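Local atomic coordinates of zinc transport protein ZntB (Vibrio parahaemolyticus RIMD 2210633, PDB entry 3CK6), a protein that probably takes up zinc ions as a zinc:proton symporter of the CorA family, its cytoplasmic domain assembling into a funnel-shaped homopentamer. Residues E37-D42 with T110-S115. The protein carries 1 engineered substitution. Sequence-based numbering, arbitrary orientation.
Sequences ERLHPD and TRKIPS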
ATOM      1  N   GLU E  37       4.901 -31.777 -23.320  1.00 27.78           N
ATOM      2  CA  GLU E  37       4.394 -32.365 -22.081  1.00 29.62           C
ATOM      3  C   GLU E  37       5.420 -32.172 -20.959  1.00 30.11           C
ATOM      4  O   GLU E  37       6.518 -32.710 -21.010  1.00 30.14           O
ATOM      5  CB  GLU E  37       4.083 -33.857 -22.270  1.00 29.65           C
ATOM      6  CG  GLU E  37       3.008 -34.173 -23.328  1.00 31.12           C
ATOM      7  CD  GLU E  37       1.572 -33.986 -22.836  1.00 34.28           C
ATOM      8  OE1 GLU E  37       1.357 -33.218 -21.869  1.00 34.16           O
ATOM      9  OE2 GLU E  37       0.654 -34.612 -23.424  1.00 32.33           O
ATOM     10  N   ARG E  38       5.058 -31.385 -19.956  1.00 30.45           N
ATOM     11  CA  ARG E  38       5.972 -31.072 -18.870  1.00 31.72           C
ATOM     12  C   ARG E  38       6.346 -32.298 -18.022  1.00 32.16           C
ATOM     13  O   ARG E  38       7.460 -32.363 -17.494  1.00 32.89           O
ATOM     14  CB  ARG E  38       5.386 -29.961 -17.995  1.00 31.96           C
ATOM     15  CG  ARG E  38       6.249 -29.535 -16.818  1.00 33.69           C
ATOM     16  CD  ARG E  38       5.889 -28.131 -16.340  1.00 33.19           C
ATOM     17  NE  ARG E  38       4.588 -28.112 -15.664  1.00 34.88           N
ATOM     18  CZ  ARG E  38       3.509 -27.487 -16.130  1.00 34.87           C
ATOM     19  NH1 ARG E  38       2.384 -27.545 -15.428  1.00 36.07           N
ATOM     20  NH2 ARG E  38       3.549 -26.814 -17.293  1.00 30.04           N
ATOM     21  N   LEU E  39       5.438 -33.270 -17.916  1.00 32.72           N
ATOM     22  CA  LEU E  39       5.650 -34.439 -17.049  1.00 33.84           C
ATOM     23  C   LEU E  39       6.274 -35.653 -17.719  1.00 33.96           C
ATOM     24  O   LEU E  39       6.475 -36.680 -17.088  1.00 35.00           O
ATOM     25  CB  LEU E  39       4.342 -34.845 -16.341  1.00 33.99           C
ATOM     26  CG  LEU E  39       3.763 -33.810 -15.372  1.00 36.18           C
ATOM     27  CD1 LEU E  39       2.485 -34.331 -14.718  1.00 38.45           C
ATOM     28  CD2 LEU E  39       4.780 -33.390 -14.306  1.00 37.08           C
ATOM     29  N   HIS E  40       6.607 -35.537 -18.992  1.00 34.36           N
ATOM     30  CA  HIS E  40       7.190 -36.651 -19.716  1.00 34.20           C
ATOM     31  C   HIS E  40       8.650 -36.844 -19.302  1.00 34.23           C
ATOM     32  O   HIS E  40       9.404 -35.867 -19.284  1.00 34.75           O
ATOM     33  CB  HIS E  40       7.100 -36.388 -21.213  1.00 33.80           C
ATOM     34  CG  HIS E  40       7.315 -37.608 -22.048  1.00 32.27           C
ATOM     35  ND1 HIS E  40       8.567 -38.136 -22.278  1.00 30.78           N
ATOM     36  CD2 HIS E  40       6.440 -38.403 -22.707  1.00 31.21           C
ATOM     37  CE1 HIS E  40       8.452 -39.212 -23.036  1.00 31.74           C
ATOM     38  NE2 HIS E  40       7.174 -39.387 -23.321  1.00 32.08           N
ATOM     39  N   PRO E  41       9.054 -38.098 -18.995  1.00 34.23           N
ATOM     40  CA  PRO E  41      10.431 -38.445 -18.604  1.00 33.79           C
ATOM     41  C   PRO E  41      11.527 -37.855 -19.494  1.00 32.95           C
ATOM     42  O   PRO E  41      12.632 -37.598 -19.009  1.00 33.35           O
ATOM     43  CB  PRO E  41      10.472 -39.984 -18.718  1.00 34.19           C
ATOM     44  CG  PRO E  41       9.160 -40.393 -19.347  1.00 35.42           C
ATOM     45  CD  PRO E  41       8.192 -39.293 -19.010  1.00 34.36           C
ATOM     46  N   ASP E  42      11.222 -37.660 -20.776  1.00 32.01           N
ATOM     47  CA  ASP E  42      12.216 -37.267 -21.788  1.00 30.74           C
ATOM     48  C   ASP E  42      12.489 -35.758 -21.928  1.00 29.83           C
ATOM     49  O   ASP E  42      13.466 -35.370 -22.586  1.00 28.80           O
ATOM     50  CB  ASP E  42      11.807 -37.810 -23.167  1.00 31.08           C
ATOM     51  CG  ASP E  42      11.913 -39.344 -23.291  1.00 33.60           C
ATOM     52  OD1 ASP E  42      12.412 -40.038 -22.374  1.00 33.63           O
ATOM     53  OD2 ASP E  42      11.474 -39.854 -24.344  1.00 35.43           O
ATOM     54  N   THR E 110       5.302 -25.526 -22.137  1.00 30.17           N
ATOM     55  CA  THR E 110       5.135 -26.811 -21.474  1.00 30.54           C
ATOM     56  C   THR E 110       3.795 -26.817 -20.755  1.00 29.78           C
ATOM     57  O   THR E 110       3.345 -25.777 -20.243  1.00 30.27           O
ATOM     58  CB  THR E 110       6.269 -27.162 -20.456  1.00 31.32           C
ATOM     59  OG1 THR E 110       6.183 -26.315 -19.293  1.00 32.95           O
ATOM     60  CG2 THR E 110       7.670 -27.081 -21.084  1.00 32.29           C
ATOM     61  N   ARG E 111       3.140 -27.971 -20.768  1.00 29.91           N
ATOM     62  CA  ARG E 111       1.838 -28.109 -20.160  1.00 30.09           C
ATOM     63  C   ARG E 111       1.764 -29.401 -19.345  1.00 30.77           C
ATOM     64  O   ARG E 111       2.535 -30.339 -19.560  1.00 30.34           O
ATOM     65  CB  ARG E 111       0.745 -28.106 -21.252  1.00 30.15           C
ATOM     66  CG  ARG E 111       0.779 -29.342 -22.176  1.00 31.41           C
ATOM     67  CD  ARG E 111      -0.561 -30.015 -22.172  1.00 32.25           C
ATOM     68  NE  ARG E 111      -0.608 -31.319 -22.833  1.00 30.42           N
ATOM     69  CZ  ARG E 111      -1.240 -31.541 -23.987  1.00 30.95           C
ATOM     70  NH1 ARG E 111      -1.852 -30.536 -24.619  1.00 30.90           N
ATOM     71  NH2 ARG E 111      -1.256 -32.758 -24.519  1.00 29.55           N
ATOM     72  N   LYS E 112       0.817 -29.442 -18.416  1.00 31.00           N
ATOM     73  CA  LYS E 112       0.503 -30.671 -17.696  1.00 32.81           C
ATOM     74  C   LYS E 112      -0.789 -31.235 -18.285  1.00 33.44           C
ATOM     75  O   LYS E 112      -0.880 -32.405 -18.607  1.00 34.23           O
ATOM     76  CB  LYS E 112       0.336 -30.393 -16.203  1.00 32.93           C
ATOM     77  CG  LYS E 112      -0.181 -31.626 -15.385  1.00 35.66           C
ATOM     78  CD  LYS E 112       0.187 -31.501 -13.921  1.00 40.61           C
ATOM     79  CE  LYS E 112      -0.924 -30.837 -13.110  1.00 45.35           C
ATOM     80  NZ  LYS E 112      -0.695 -31.006 -11.632  1.00 47.99           N
ATOM     81  N   ILE E 113      -1.775 -30.373 -18.437  1.00 34.46           N
ATOM     82  CA  ILE E 113      -3.083 -30.766 -18.942  1.00 36.28           C
ATOM     83  C   ILE E 113      -3.492 -29.718 -19.965  1.00 34.98           C
ATOM     84  O   ILE E 113      -3.113 -28.575 -19.813  1.00 35.75           O
ATOM     85  CB  ILE E 113      -4.106 -30.801 -17.797  1.00 36.46           C
ATOM     86  CG1 ILE E 113      -3.828 -29.639 -16.827  1.00 39.10           C
ATOM     87  CG2 ILE E 113      -3.982 -32.101 -17.069  1.00 39.05           C
ATOM     88  CD1 ILE E 113      -5.046 -28.896 -16.366  1.00 41.92           C
ATOM     89  N   PRO E 114      -4.226 -30.120 -21.018  1.00 34.42           N
ATOM     90  CA  PRO E 114      -4.537 -29.215 -22.129  1.00 33.63           C
ATOM     91  C   PRO E 114      -5.222 -27.899 -21.736  1.00 33.25           C
ATOM     92  O   PRO E 114      -6.029 -27.862 -20.811  1.00 32.14           O
ATOM     93  CB  PRO E 114      -5.441 -30.065 -23.019  1.00 33.52           C
ATOM     94  CG  PRO E 114      -5.001 -31.475 -22.739  1.00 34.16           C
ATOM     95  CD  PRO E 114      -4.770 -31.474 -21.262  1.00 34.29           C
ATOM     96  N   SER E 115      -4.827 -26.837 -22.437  1.00 32.64           N
ATOM     97  CA  SER E 115      -5.431 -25.508 -22.351  1.00 32.25           C
ATOM     98  C   SER E 115      -6.259 -25.299 -23.621  1.00 31.83           C
ATOM     99  O   SER E 115      -5.756 -25.503 -24.730  1.00 32.28           O
ATOM    100  CB  SER E 115      -4.311 -24.467 -22.233  1.00 32.34           C
ATOM    101  OG  SER E 115      -4.628 -23.214 -22.863  1.00 33.22           O
TER
HETATM  102  O   HOH W   1       2.658 -33.386 -19.021  1.00 25.18           O
HETATM  103  O   HOH W   2      -0.761 -33.784 -20.695  1.00 35.51           O
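Glu-37, with CG beside the backbone N (chi1 -61°) and its chain bent at chi2, and Arg-111, with CG between N and the carbonyl carbon (chi1 67°), run side by side on one face of the sheet and end in a salt bridge. Arg-111 grips side-on: NE donates to Glu-37 OE1 and NH2 to Glu-37 OE2, both at 2.9 Å. Both oxygens are met from above the carboxylate plane, which stands 68° from the guanidinium. Arg-38 N donates to Arg-111 O (2.8 Å), one of two backbone bonds flanking the parallel bridge; the other joins Arg-111 to Cys-36. One water joins Glu-37 OE1, Leu-39 N and Arg-111 O just as strand 32-37 breaks into a type I turn. Arg-38 bends at chi3, laying its guanidinium with one face over the Arg-111 to Lys-112 peptide; NH2 is held chiefly by Ser-97 O and only weakly by Thr-110 OG1 (3.3 Å), a hydroxyl also hydrogen-bonded to Arg-99 O. On the exposed side, Leu-39 CD1 packs against Lys-112 CD at 3.7 Å. The contact closes the ends of parallel strands 32-37 and 106-111, between strands 7-12 and 96-103, where residues 38-42 lead into helix 43-49 and residues 112-115 into helix 116-126, N-capped by Ser-115.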